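PDB 6K2L: siderophore-interacting protein from Aeromonas hydrophila, which binds FAD and probably reduces ferric siderophores so that their iron can be released. Local coordinates for residues P10-K16 and P117-I123; L25-C29 and F111-V115; P78-T82 and D254-Y258; V142-A147 and G219-L224. The protein carries 1 engineered substitution. All coordinates share one frame; numbering follows the deposited sequence.

Interaction 1. Residues P10-K16 and P117-I123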
# COMPACT_ATOMS: atom_id res chain seq x y z
N PRO A 10 -18.54 -8.64 -8.45
CA PRO A 10 -17.89 -9.79 -7.83
C PRO A 10 -17.05 -10.52 -8.87
O PRO A 10 -17.45 -10.64 -10.03
CB PRO A 10 -19.06 -10.65 -7.33
CG PRO A 10 -20.25 -10.19 -8.09
CD PRO A 10 -20.01 -8.75 -8.46
N ARG A 11 -15.88 -10.97 -8.45
CA ARG A 11 -14.98 -11.71 -9.33
C ARG A 11 -14.69 -13.09 -8.76
O ARG A 11 -14.54 -13.25 -7.54
CB ARG A 11 -13.67 -10.97 -9.54
CG ARG A 11 -13.83 -9.63 -10.19
CD ARG A 11 -12.75 -8.77 -9.68
NE ARG A 11 -12.41 -7.67 -10.58
CZ ARG A 11 -12.89 -6.44 -10.45
NH1 ARG A 11 -13.76 -6.18 -9.47
NH2 ARG A 11 -12.49 -5.48 -11.29
N LEU A 12 -14.61 -14.07 -9.65
CA LEU A 12 -14.24 -15.42 -9.27
C LEU A 12 -12.75 -15.58 -9.52
O LEU A 12 -12.30 -15.43 -10.66
CB LEU A 12 -15.03 -16.46 -10.07
CG LEU A 12 -15.04 -17.87 -9.45
CD1 LEU A 12 -15.86 -17.91 -8.14
CD2 LEU A 12 -15.58 -18.89 -10.47
N LEU A 13 -11.99 -15.83 -8.46
CA LEU A 13 -10.55 -15.98 -8.57
C LEU A 13 -10.18 -17.43 -8.33
O LEU A 13 -10.95 -18.21 -7.76
CB LEU A 13 -9.80 -15.08 -7.57
CG LEU A 13 -10.40 -13.69 -7.35
CD1 LEU A 13 -9.77 -12.96 -6.18
CD2 LEU A 13 -10.25 -12.90 -8.61
N THR A 14 -8.97 -17.78 -8.78
CA THR A 14 -8.41 -19.11 -8.62
C THR A 14 -7.21 -19.04 -7.68
O THR A 14 -6.45 -18.06 -7.69
CB THR A 14 -8.02 -19.68 -10.00
OG1 THR A 14 -9.18 -19.78 -10.83
CG2 THR A 14 -7.35 -21.05 -9.88
N VAL A 15 -7.04 -20.07 -6.86
CA VAL A 15 -5.87 -20.10 -5.99
C VAL A 15 -4.64 -20.40 -6.84
O VAL A 15 -4.58 -21.39 -7.57
CB VAL A 15 -6.05 -21.14 -4.87
CG1 VAL A 15 -4.77 -21.24 -4.04
CG2 VAL A 15 -7.26 -20.81 -4.01
N LYS A 16 -3.64 -19.53 -6.77
CA LYS A 16 -2.36 -19.73 -7.43
C LYS A 16 -1.41 -20.53 -6.55
O LYS A 16 -0.86 -21.54 -7.00
CB LYS A 16 -1.75 -18.37 -7.77
CG LYS A 16 -0.68 -18.38 -8.83
CD LYS A 16 -0.48 -16.99 -9.38
CE LYS A 16 0.95 -16.53 -9.20
NZ LYS A 16 1.77 -16.75 -10.42
N PRO A 117 -4.12 -25.36 -4.80
CA PRO A 117 -4.04 -24.55 -6.02
C PRO A 117 -5.10 -25.03 -6.99
O PRO A 117 -5.35 -26.23 -7.12
CB PRO A 117 -2.61 -24.80 -6.53
CG PRO A 117 -1.85 -25.29 -5.30
CD PRO A 117 -2.87 -26.09 -4.53
N GLY A 118 -5.79 -24.08 -7.63
CA GLY A 118 -6.89 -24.41 -8.51
C GLY A 118 -8.28 -24.30 -7.88
O GLY A 118 -9.27 -24.33 -8.62
N ASP A 119 -8.37 -24.16 -6.56
CA ASP A 119 -9.64 -23.86 -5.91
C ASP A 119 -10.14 -22.48 -6.30
O ASP A 119 -9.37 -21.55 -6.57
CB ASP A 119 -9.49 -23.92 -4.38
CG ASP A 119 -9.53 -25.32 -3.84
OD1 ASP A 119 -9.95 -26.25 -4.57
OD2 ASP A 119 -9.12 -25.50 -2.66
N LEU A 120 -11.46 -22.33 -6.29
CA LEU A 120 -12.13 -21.09 -6.61
C LEU A 120 -12.56 -20.35 -5.36
O LEU A 120 -12.89 -20.97 -4.34
CB LEU A 120 -13.38 -21.36 -7.44
CG LEU A 120 -13.17 -22.01 -8.79
CD1 LEU A 120 -14.56 -22.22 -9.42
CD2 LEU A 120 -12.29 -21.09 -9.62
N LEU A 121 -12.59 -19.02 -5.46
CA LEU A 121 -13.16 -18.15 -4.42
C LEU A 121 -13.75 -16.90 -5.06
O LEU A 121 -13.05 -16.19 -5.79
CB LEU A 121 -12.12 -17.74 -3.37
CG LEU A 121 -12.71 -17.18 -2.08
CD1 LEU A 121 -13.15 -18.34 -1.21
CD2 LEU A 121 -11.67 -16.32 -1.34
N ALA A 122 -15.03 -16.63 -4.79
CA ALA A 122 -15.63 -15.39 -5.23
C ALA A 122 -15.33 -14.31 -4.21
O ALA A 122 -15.34 -14.56 -2.99
CB ALA A 122 -17.13 -15.55 -5.42
N ILE A 123 -15.03 -13.10 -4.70
CA ILE A 123 -14.81 -11.97 -3.80
C ILE A 123 -15.49 -10.73 -4.35
O ILE A 123 -15.60 -10.52 -5.57
CB ILE A 123 -13.32 -11.68 -3.54
CG1 ILE A 123 -12.62 -11.22 -4.82
CG2 ILE A 123 -12.62 -12.89 -2.95
CD1 ILE A 123 -11.61 -10.15 -4.57

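Interaction 2. Residues L25-C29 and F111-V115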
# COMPACT_ATOMS: atom_id res chain seq x y z
N LEU A 25 -1.54 -19.25 10.40
CA LEU A 25 -1.82 -18.12 9.53
C LEU A 25 -1.43 -18.52 8.12
O LEU A 25 -0.24 -18.72 7.82
CB LEU A 25 -1.09 -16.86 9.99
CG LEU A 25 -1.69 -15.59 9.36
CD1 LEU A 25 -3.12 -15.34 9.88
CD2 LEU A 25 -0.80 -14.36 9.50
N ARG A 26 -2.41 -18.67 7.24
CA ARG A 26 -2.19 -19.25 5.93
C ARG A 26 -2.47 -18.20 4.86
O ARG A 26 -3.59 -17.71 4.75
CB ARG A 26 -3.09 -20.48 5.74
CG ARG A 26 -2.89 -21.17 4.42
CD ARG A 26 -3.61 -22.50 4.38
NE ARG A 26 -2.77 -23.53 4.99
CZ ARG A 26 -3.22 -24.63 5.58
NH1 ARG A 26 -4.52 -24.88 5.62
NH2 ARG A 26 -2.36 -25.48 6.11
N ARG A 27 -1.44 -17.84 4.10
CA ARG A 27 -1.53 -16.82 3.06
C ARG A 27 -1.91 -17.51 1.75
O ARG A 27 -1.10 -18.25 1.17
CB ARG A 27 -0.20 -16.08 2.89
CG ARG A 27 -0.15 -15.14 1.67
CD ARG A 27 0.86 -13.99 1.88
NE ARG A 27 0.77 -13.48 3.24
CZ ARG A 27 1.80 -13.04 3.96
NH1 ARG A 27 3.03 -13.02 3.45
NH2 ARG A 27 1.58 -12.62 5.21
N ILE A 28 -3.12 -17.25 1.28
CA ILE A 28 -3.63 -17.81 0.04
C ILE A 28 -3.57 -16.72 -1.02
O ILE A 28 -4.07 -15.61 -0.81
CB ILE A 28 -5.05 -18.34 0.21
CG1 ILE A 28 -5.05 -19.53 1.18
CG2 ILE A 28 -5.62 -18.68 -1.12
CD1 ILE A 28 -6.45 -19.98 1.63
N CYS A 29 -2.90 -17.01 -2.12
CA CYS A 29 -2.69 -16.04 -3.18
C CYS A 29 -3.62 -16.38 -4.33
O CYS A 29 -3.57 -17.48 -4.87
CB CYS A 29 -1.24 -16.03 -3.64
SG CYS A 29 -1.06 -15.12 -5.17
N PHE A 111 -12.72 -23.76 3.59
CA PHE A 111 -11.99 -23.35 2.41
C PHE A 111 -10.49 -23.24 2.70
O PHE A 111 -9.67 -23.74 1.92
CB PHE A 111 -12.54 -22.03 1.88
CG PHE A 111 -11.69 -21.43 0.82
CD1 PHE A 111 -11.78 -21.87 -0.50
CD2 PHE A 111 -10.76 -20.45 1.14
CE1 PHE A 111 -10.97 -21.33 -1.48
CE2 PHE A 111 -9.97 -19.91 0.17
CZ PHE A 111 -10.07 -20.34 -1.15
N ALA A 112 -10.12 -22.62 3.83
CA ALA A 112 -8.70 -22.44 4.14
C ALA A 112 -7.99 -23.77 4.46
O ALA A 112 -6.85 -23.98 4.03
CB ALA A 112 -8.54 -21.46 5.29
N ASN A 113 -8.66 -24.67 5.17
CA ASN A 113 -8.03 -25.96 5.49
C ASN A 113 -7.85 -26.82 4.24
O ASN A 113 -6.76 -27.35 4.00
CB ASN A 113 -8.86 -26.69 6.54
CG ASN A 113 -8.94 -25.91 7.83
OD1 ASN A 113 -8.23 -24.92 7.99
ND2 ASN A 113 -9.81 -26.34 8.75
N GLU A 114 -8.89 -26.93 3.42
CA GLU A 114 -8.78 -27.84 2.28
C GLU A 114 -8.05 -27.23 1.10
O GLU A 114 -7.80 -27.95 0.12
CB GLU A 114 -10.17 -28.28 1.85
CG GLU A 114 -10.83 -29.19 2.85
CD GLU A 114 -12.29 -29.45 2.50
OE1 GLU A 114 -12.68 -29.14 1.34
OE2 GLU A 114 -13.04 -29.98 3.36
N VAL A 115 -7.66 -25.96 1.19
CA VAL A 115 -7.30 -25.19 0.00
C VAL A 115 -6.21 -25.90 -0.79
O VAL A 115 -5.24 -26.42 -0.23
CB VAL A 115 -6.89 -23.76 0.39
CG1 VAL A 115 -5.53 -23.72 1.12
CG2 VAL A 115 -6.86 -22.87 -0.85

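Interaction 3. Residues P78-T82 and D254-Y258. With FAD (flavin-adenine dinucleotide), chain C.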
# COMPACT_ATOMS: atom_id res chain seq x y z
N PRO A 78 -24.76 -16.84 -1.91
CA PRO A 78 -23.67 -17.50 -1.20
C PRO A 78 -23.62 -17.07 0.27
O PRO A 78 -24.19 -16.06 0.68
CB PRO A 78 -22.42 -17.04 -1.97
CG PRO A 78 -22.79 -15.75 -2.53
CD PRO A 78 -24.27 -15.80 -2.83
N ILE A 79 -22.93 -17.88 1.06
CA ILE A 79 -22.56 -17.48 2.42
C ILE A 79 -21.44 -16.46 2.32
O ILE A 79 -20.56 -16.56 1.45
CB ILE A 79 -22.14 -18.70 3.25
CG1 ILE A 79 -23.23 -19.77 3.20
CG2 ILE A 79 -21.85 -18.31 4.69
CD1 ILE A 79 -22.72 -21.13 3.60
N MET A 80 -21.48 -15.44 3.17
CA MET A 80 -20.51 -14.36 3.10
C MET A 80 -19.66 -14.36 4.36
O MET A 80 -20.17 -14.62 5.46
CB MET A 80 -21.21 -13.03 2.94
CG MET A 80 -22.33 -13.12 1.94
SD MET A 80 -21.74 -12.52 0.36
CE MET A 80 -21.93 -10.77 0.70
N ARG A 81 -18.37 -14.11 4.18
CA ARG A 81 -17.48 -13.82 5.30
C ARG A 81 -16.68 -12.58 4.98
O ARG A 81 -16.35 -12.34 3.82
CB ARG A 81 -16.52 -14.99 5.61
CG ARG A 81 -17.21 -16.28 6.07
CD ARG A 81 -17.79 -16.12 7.43
NE ARG A 81 -18.32 -17.36 8.00
CZ ARG A 81 -19.60 -17.72 7.95
NH1 ARG A 81 -20.47 -16.97 7.30
NH2 ARG A 81 -20.02 -18.83 8.56
N THR A 82 -16.32 -11.82 6.01
CA THR A 82 -15.48 -10.64 5.84
C THR A 82 -14.01 -10.99 6.03
O THR A 82 -13.65 -11.68 6.99
CB THR A 82 -15.88 -9.55 6.82
OG1 THR A 82 -17.26 -9.27 6.64
CG2 THR A 82 -15.07 -8.27 6.53
N ASP A 254 -20.69 -18.33 15.48
CA ASP A 254 -20.42 -18.22 14.06
C ASP A 254 -20.90 -16.85 13.55
O ASP A 254 -21.59 -16.09 14.25
CB ASP A 254 -21.09 -19.37 13.31
CG ASP A 254 -22.54 -19.61 13.74
OD1 ASP A 254 -23.37 -18.70 13.58
OD2 ASP A 254 -22.84 -20.71 14.26
N GLU A 255 -20.47 -16.52 12.32
CA GLU A 255 -20.84 -15.25 11.71
C GLU A 255 -22.35 -15.07 11.60
O GLU A 255 -22.86 -13.94 11.65
CB GLU A 255 -20.19 -15.15 10.33
CG GLU A 255 -20.73 -14.01 9.47
CD GLU A 255 -20.36 -12.63 10.03
OE1 GLU A 255 -19.28 -12.53 10.69
OE2 GLU A 255 -21.13 -11.67 9.81
N GLU A 256 -23.10 -16.18 11.45
CA GLU A 256 -24.54 -16.08 11.29
C GLU A 256 -25.19 -15.59 12.58
O GLU A 256 -26.10 -14.76 12.55
CB GLU A 256 -25.13 -17.43 10.87
CG GLU A 256 -25.20 -17.65 9.36
CD GLU A 256 -23.94 -18.30 8.81
OE1 GLU A 256 -23.33 -19.10 9.55
OE2 GLU A 256 -23.57 -17.98 7.65
N ALA A 257 -24.72 -16.09 13.71
CA ALA A 257 -25.24 -15.63 14.99
C ALA A 257 -24.71 -14.25 15.35
O ALA A 257 -25.36 -13.52 16.12
CB ALA A 257 -24.88 -16.63 16.10
N TYR A 258 -23.55 -13.86 14.81
CA TYR A 258 -22.89 -12.66 15.29
C TYR A 258 -23.12 -11.43 14.43
O TYR A 258 -22.76 -10.34 14.86
CB TYR A 258 -21.38 -12.90 15.38
CG TYR A 258 -20.65 -11.78 16.08
CD1 TYR A 258 -21.03 -11.37 17.35
CD2 TYR A 258 -19.61 -11.09 15.46
CE1 TYR A 258 -20.38 -10.34 18.00
CE2 TYR A 258 -18.94 -10.07 16.11
CZ TYR A 258 -19.34 -9.69 17.38
OH TYR A 258 -18.71 -8.67 18.05
PA FAD C . -17.53 -19.21 11.43
O1A FAD C . -18.38 -20.11 10.59
O2A FAD C . -17.88 -17.72 11.39
O5B FAD C . -17.54 -19.56 13.01
C5B FAD C . -17.37 -20.91 13.49
C4B FAD C . -16.87 -20.95 14.92
O4B FAD C . -15.45 -20.72 14.96
C3B FAD C . -17.48 -19.95 15.90
O3B FAD C . -17.60 -20.54 17.19
C2B FAD C . -16.46 -18.80 15.88
O2B FAD C . -16.41 -18.02 17.08
C1B FAD C . -15.15 -19.55 15.71
N9A FAD C . -14.17 -18.81 14.95
C8A FAD C . -14.40 -18.05 13.83
N7A FAD C . -13.32 -17.52 13.31
C5A FAD C . -12.31 -17.97 14.15
C6A FAD C . -10.91 -17.76 14.15
N6A FAD C . -10.28 -17.04 13.22
N1A FAD C . -10.19 -18.35 15.13
C2A FAD C . -10.83 -19.08 16.05
N3A FAD C . -12.13 -19.36 16.15
C4A FAD C . -12.82 -18.77 15.16
N1 FAD C . -10.40 -13.34 9.69
C2 FAD C . -9.26 -13.84 9.13
O2 FAD C . -8.88 -14.99 9.34
N3 FAD C . -8.50 -13.03 8.30
C4 FAD C . -8.76 -11.73 7.95
O4 FAD C . -8.01 -11.12 7.20
C4X FAD C . -9.99 -11.21 8.54
N5 FAD C . -10.33 -9.96 8.26
C5X FAD C . -11.48 -9.47 8.83
C6 FAD C . -11.85 -8.16 8.56
C7 FAD C . -12.99 -7.60 9.13
C7M FAD C . -13.36 -6.18 8.79
C8 FAD C . -13.81 -8.39 9.96
C8M FAD C . -15.08 -7.84 10.56
C9 FAD C . -13.46 -9.71 10.21
C9A FAD C . -12.30 -10.25 9.66
N10 FAD C . -11.90 -11.58 9.94
C10 FAD C . -10.74 -12.09 9.40
C1' FAD C . -12.70 -12.43 10.84
C2' FAD C . -13.45 -13.56 10.14
O2' FAD C . -14.55 -13.07 9.36
C3' FAD C . -13.97 -14.53 11.21
O3' FAD C . -12.86 -15.26 11.73
C4' FAD C . -15.03 -15.52 10.72
O4' FAD C . -15.82 -15.93 11.83
C5' FAD C . -14.40 -16.70 10.01
O5' FAD C . -15.43 -17.51 9.42
P FAD C . -15.41 -19.08 9.53
O1P FAD C . -16.41 -19.58 8.48
O2P FAD C . -14.06 -19.63 9.42
O3P FAD C . -16.00 -19.35 10.99
O HOH W 1 -17.29 -12.80 8.65

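Interaction 4. Residues V142-A147 and G219-L224. With FAD (flavin-adenine dinucleotide), chain C.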
# COMPACT_ATOMS: atom_id res chain seq x y z
N VAL A 142 -4.55 -2.88 18.59
CA VAL A 142 -4.66 -4.17 19.28
C VAL A 142 -5.38 -5.13 18.35
O VAL A 142 -6.26 -4.71 17.58
CB VAL A 142 -5.38 -4.05 20.65
CG1 VAL A 142 -5.65 -5.40 21.24
CG2 VAL A 142 -4.57 -3.21 21.66
N GLY A 143 -4.97 -6.39 18.37
CA GLY A 143 -5.72 -7.40 17.62
C GLY A 143 -5.25 -8.80 17.94
O GLY A 143 -4.40 -9.03 18.81
N ASP A 144 -5.84 -9.76 17.23
CA ASP A 144 -5.46 -11.16 17.31
C ASP A 144 -5.08 -11.59 15.90
O ASP A 144 -4.94 -10.75 15.01
CB ASP A 144 -6.58 -12.00 17.95
CG ASP A 144 -7.92 -11.96 17.15
OD1 ASP A 144 -7.91 -11.79 15.90
OD2 ASP A 144 -8.99 -12.14 17.77
N LEU A 145 -4.94 -12.91 15.68
CA LEU A 145 -4.57 -13.39 14.35
C LEU A 145 -5.56 -12.97 13.27
O LEU A 145 -5.17 -12.85 12.10
CB LEU A 145 -4.45 -14.91 14.34
CG LEU A 145 -3.11 -15.41 14.86
CD1 LEU A 145 -3.04 -16.91 14.74
CD2 LEU A 145 -1.97 -14.73 14.11
N THR A 146 -6.85 -12.78 13.59
CA THR A 146 -7.77 -12.33 12.55
C THR A 146 -7.51 -10.89 12.14
O THR A 146 -7.89 -10.51 11.02
CB THR A 146 -9.21 -12.48 13.01
OG1 THR A 146 -9.47 -11.56 14.07
CG2 THR A 146 -9.46 -13.86 13.49
N ALA A 147 -6.86 -10.10 12.99
CA ALA A 147 -6.52 -8.72 12.73
C ALA A 147 -5.06 -8.54 12.33
O ALA A 147 -4.66 -7.45 11.93
CB ALA A 147 -6.82 -7.86 13.97
N GLY A 219 -9.14 -4.26 16.52
CA GLY A 219 -9.81 -5.27 15.73
C GLY A 219 -9.57 -6.65 16.31
O GLY A 219 -8.92 -6.80 17.33
N GLY A 220 -10.09 -7.66 15.64
CA GLY A 220 -9.98 -8.99 16.21
C GLY A 220 -11.17 -9.36 17.08
O GLY A 220 -12.24 -8.75 16.95
N GLU A 221 -10.99 -10.30 17.99
CA GLU A 221 -12.08 -10.85 18.79
C GLU A 221 -12.71 -9.81 19.72
O GLU A 221 -12.06 -8.87 20.19
CB GLU A 221 -11.58 -12.04 19.61
CG GLU A 221 -12.65 -13.06 19.94
CD GLU A 221 -13.32 -12.77 21.26
OE1 GLU A 221 -12.70 -12.06 22.08
OE2 GLU A 221 -14.45 -13.24 21.47
N GLU A 222 -14.00 -10.00 20.01
CA GLU A 222 -14.81 -8.97 20.67
C GLU A 222 -14.23 -8.55 22.02
O GLU A 222 -14.26 -7.35 22.37
CB GLU A 222 -16.23 -9.47 20.85
CG GLU A 222 -17.24 -8.37 20.93
CD GLU A 222 -18.51 -8.80 21.67
OE1 GLU A 222 -18.38 -9.32 22.81
OE2 GLU A 222 -19.61 -8.63 21.09
N GLY A 223 -13.70 -9.52 22.79
CA GLY A 223 -13.10 -9.31 24.10
C GLY A 223 -11.78 -8.56 24.13
O GLY A 223 -11.20 -8.38 25.20
N LEU A 224 -11.26 -8.18 22.96
CA LEU A 224 -10.19 -7.20 22.88
C LEU A 224 -10.72 -5.83 22.46
O LEU A 224 -10.33 -4.82 23.04
CB LEU A 224 -9.12 -7.65 21.88
CG LEU A 224 -8.34 -8.91 22.21
CD1 LEU A 224 -7.78 -9.50 20.94
CD2 LEU A 224 -7.22 -8.61 23.18
PA FAD C . -17.53 -19.21 11.43
O1A FAD C . -18.38 -20.11 10.59
O2A FAD C . -17.88 -17.72 11.39
O5B FAD C . -17.54 -19.56 13.01
C5B FAD C . -17.37 -20.91 13.49
C4B FAD C . -16.87 -20.95 14.92
O4B FAD C . -15.45 -20.72 14.96
C3B FAD C . -17.48 -19.95 15.90
O3B FAD C . -17.60 -20.54 17.19
C2B FAD C . -16.46 -18.80 15.88
O2B FAD C . -16.41 -18.02 17.08
C1B FAD C . -15.15 -19.55 15.71
N9A FAD C . -14.17 -18.81 14.95
C8A FAD C . -14.40 -18.05 13.83
N7A FAD C . -13.32 -17.52 13.31
C5A FAD C . -12.31 -17.97 14.15
C6A FAD C . -10.91 -17.76 14.15
N6A FAD C . -10.28 -17.04 13.22
N1A FAD C . -10.19 -18.35 15.13
C2A FAD C . -10.83 -19.08 16.05
N3A FAD C . -12.13 -19.36 16.15
C4A FAD C . -12.82 -18.77 15.16
N1 FAD C . -10.40 -13.34 9.69
C2 FAD C . -9.26 -13.84 9.13
O2 FAD C . -8.88 -14.99 9.34
N3 FAD C . -8.50 -13.03 8.30
C4 FAD C . -8.76 -11.73 7.95
O4 FAD C . -8.01 -11.12 7.20
C4X FAD C . -9.99 -11.21 8.54
N5 FAD C . -10.33 -9.96 8.26
C5X FAD C . -11.48 -9.47 8.83
C6 FAD C . -11.85 -8.16 8.56
C7 FAD C . -12.99 -7.60 9.13
C7M FAD C . -13.36 -6.18 8.79
C8 FAD C . -13.81 -8.39 9.96
C8M FAD C . -15.08 -7.84 10.56
C9 FAD C . -13.46 -9.71 10.21
C9A FAD C . -12.30 -10.25 9.66
N10 FAD C . -11.90 -11.58 9.94
C10 FAD C . -10.74 -12.09 9.40
C1' FAD C . -12.70 -12.43 10.84
C2' FAD C . -13.45 -13.56 10.14
O2' FAD C . -14.55 -13.07 9.36
C3' FAD C . -13.97 -14.53 11.21
O3' FAD C . -12.86 -15.26 11.73
C4' FAD C . -15.03 -15.52 10.72
O4' FAD C . -15.82 -15.93 11.83
C5' FAD C . -14.40 -16.70 10.01
O5' FAD C . -15.43 -17.51 9.42
P FAD C . -15.41 -19.08 9.53
O1P FAD C . -16.41 -19.58 8.48
O2P FAD C . -14.06 -19.63 9.42
O3P FAD C . -16.00 -19.35 10.99

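Interaction 1. Residues P10-K16 and P117-I123
L13 and L121 form the middle of an antiparallel pairing. The short strand axes approach to 4.6 Å, with their N-to-C directions 145° apart. L13 N gives its hydrogen to L121 O at 2.9 Å, and L121 N returns a bond to L13 O. R11 and I123 repeat this two-bond pattern, while L12–A122 and T14–L120 are the non-hydrogen-bonded pairs that alternate with it. The side chain of L13 can be traced outward. L13 CB is 3.9 Å from L121 O, and CG keeps close to the same oxygen while nearing I123 CG1. L13 CD1 then meets I123 CG1 at 3.6 Å, the two side chains crossing at about a right angle. I123 meets it with CG1 set between its own backbone N and carbonyl carbon (chi1 66°). This pairing closes the six-stranded antiparallel barrel of the FAD-binding domain, because strands 11-20 and 120-123 are the ends of the sheet order. R11, L13, L121 and I123 point to one face, where L121 packs on F111 of helix 107-114. On the other face L12 CD2 touches L120 CD1 at 3.6 Å and L12 CD1 lies against A122 CB. T14 OG1 comes within 3.6 Å of L120 CD2. Where the partner lies outside strand 120-123, V15 N bonds to D119 O at 2.8 Å and G118 N to V15 O at 3.0 Å, with G118 at a positive phi of 98°. The V15 and D119 side chains lie side by side, pointing the same way, while D119 OD2 accepts from K116 N. The R11 guanidinium leads off to E34 O and D37.

Interaction 2. Residues L25-C29 and F111-V115
R26 sets out for A112 with CG anti to its backbone N (chi1 -178°), then bends at chi3 (-84°), which turns the guanidinium onto the helix backbone. I28, two residues along the same strand, instead places CG1 anti to its carbonyl carbon, and CD1 ends among F111, A112 and V115. R26 NH1 donates to A112 O at 3.0 Å. The donor stands 39° above the carbonyl plane, so the bond does not lie on a lone pair, and N113 CA also sits at this edge of the group. NE is held by a salt bridge to D20, giving the group a second fixed point. This arrangement belongs to the barrel of the FAD-binding domain, where helix 107-114 packs against strand 25-31 before the chain enters strand 120-123. The bonded carbonyl belongs to that helix, and the arginine's charge would be expected to polarise it. Beside the polar bond the contact is apolar. I28 CD1 reaches V115 CG2 at 3.8 Å, the two side chains meeting tip to tip, and V115 CG1 lies 3.9 Å from the same methyl. F111 CE2 approaches I28 CD1 obliquely at 3.8 Å. V115 CG1 also meets R26 CD at 4.0 Å, the two side chains sliding past each other in opposite directions. V15 and I18 of strand 11-20 pack on V115, and F99 of strand 94-100 touches A112.

Interaction 3. Residues P78-T82 and D254-Y258
The guanidinium of R81 has E255 CB over one face, 3.4 Å above the plane and offset toward the rim, with E256 OE2 and FAD oxygens at its edges. R81 lies on strand 79-89 of the barrel, and together with T84, another FAD ligand, it resembles a variant of the Arg-x-Tyr-Ser/Thr flavin-binding motif of ferredoxin reductase-like proteins, with Phe in the Tyr position. R81 NH1 donates to E256 OE2 at 3.3 Å in a nearly straight bond (167°). That oxygen lies close to the guanidinium plane but is approached from above its own carboxylate plane, the two planes being 53° apart. NH2 adds only a weak bond to E256 OE1, completing the salt bridge. NH1 is also tied to M80 O, almost in the guanidinium plane, which fixes the rotation of the group. NE and NH2 face the pyrophosphate: R81 NE bonds to FAD O1P at 3.0 Å and R81 NH2 to FAD O1A at 2.9 Å, so the positive charge spans both phosphates. A bend at chi2 (-70°) of R81 brings the group alongside them. From the other segment, E255 N donates to FAD O2A at 3.0 Å, in the first turn of helix 255-266. D254 is the N-cap of that helix, its OD1 accepting from A257 N at 2.9 Å. The E255 carboxylate is held by R262 and H259. Nearer the flavin, T82 O accepts from FAD O2' at 2.9 Å. T82 N gives its hydrogen to a water that bridges both segments and the cofactor, donating weakly to E255 OE1 and, at 2.8 Å from the water oxygen, to FAD O2'.

Interaction 4. Residues V142-A147 and G219-L224
D144 and E221 meet through a backbone amide: E221 N donates to D144 OD2 at 2.7 Å, from above the carboxylate plane (48° out of it). W249 NE1 also bonds to OD2, so this buried oxygen has two partners. The other oxygen, D144 OD1, accepts from T146 N at 2.7 Å, an Asx turn; separately, A147 N bonds to D144 O three residues back. CG of D144 lies between its backbone N and carbonyl carbon (chi1 60°), which directs the carboxylate to G220 and E221. V142 O is satisfied by G219 N at 3.1 Å in an almost straight bond (175°), while G219 O receives a CA-H contact from G143 CA at 3.3 Å. E221 is an N-cap: E221 OE1 takes G223 N at 2.8 Å, and its OE2 takes H251 N. T146 CG2 approaches FAD N6A at 3.3 Å, placing the turn at the cofactor. Strands 138-144 and 214-218 are neighbours in the parallel sheet of a Rossmann-like domain, at the point where the strand order switches sides. L224 of helix 222-235 covers V142, and both side chains touch L200 of helix 198-205.

Overall arrangement
Interactions 1 and 2 belong to the barrel, their centres 12 Å apart, and touch directly: F111 packs on L120 and L121, and V15 on V115. Interaction 2 is nested inside the chain loop closed by interaction 1. Interaction 3 shares that barrel through strand 79-89, about 19 Å between centres from interaction 1, but takes its other half from helix 255-266 near the C-terminus. Interaction 4 lies in the parallel sheet and is nested within the loop of interaction 3, 17 Å from it between centres; Y258 and E222 link the two. Both touch FAD, which thus lies between barrel and Rossmann-like domain, with the C-terminal helix returning to the barrel side of the cofactor.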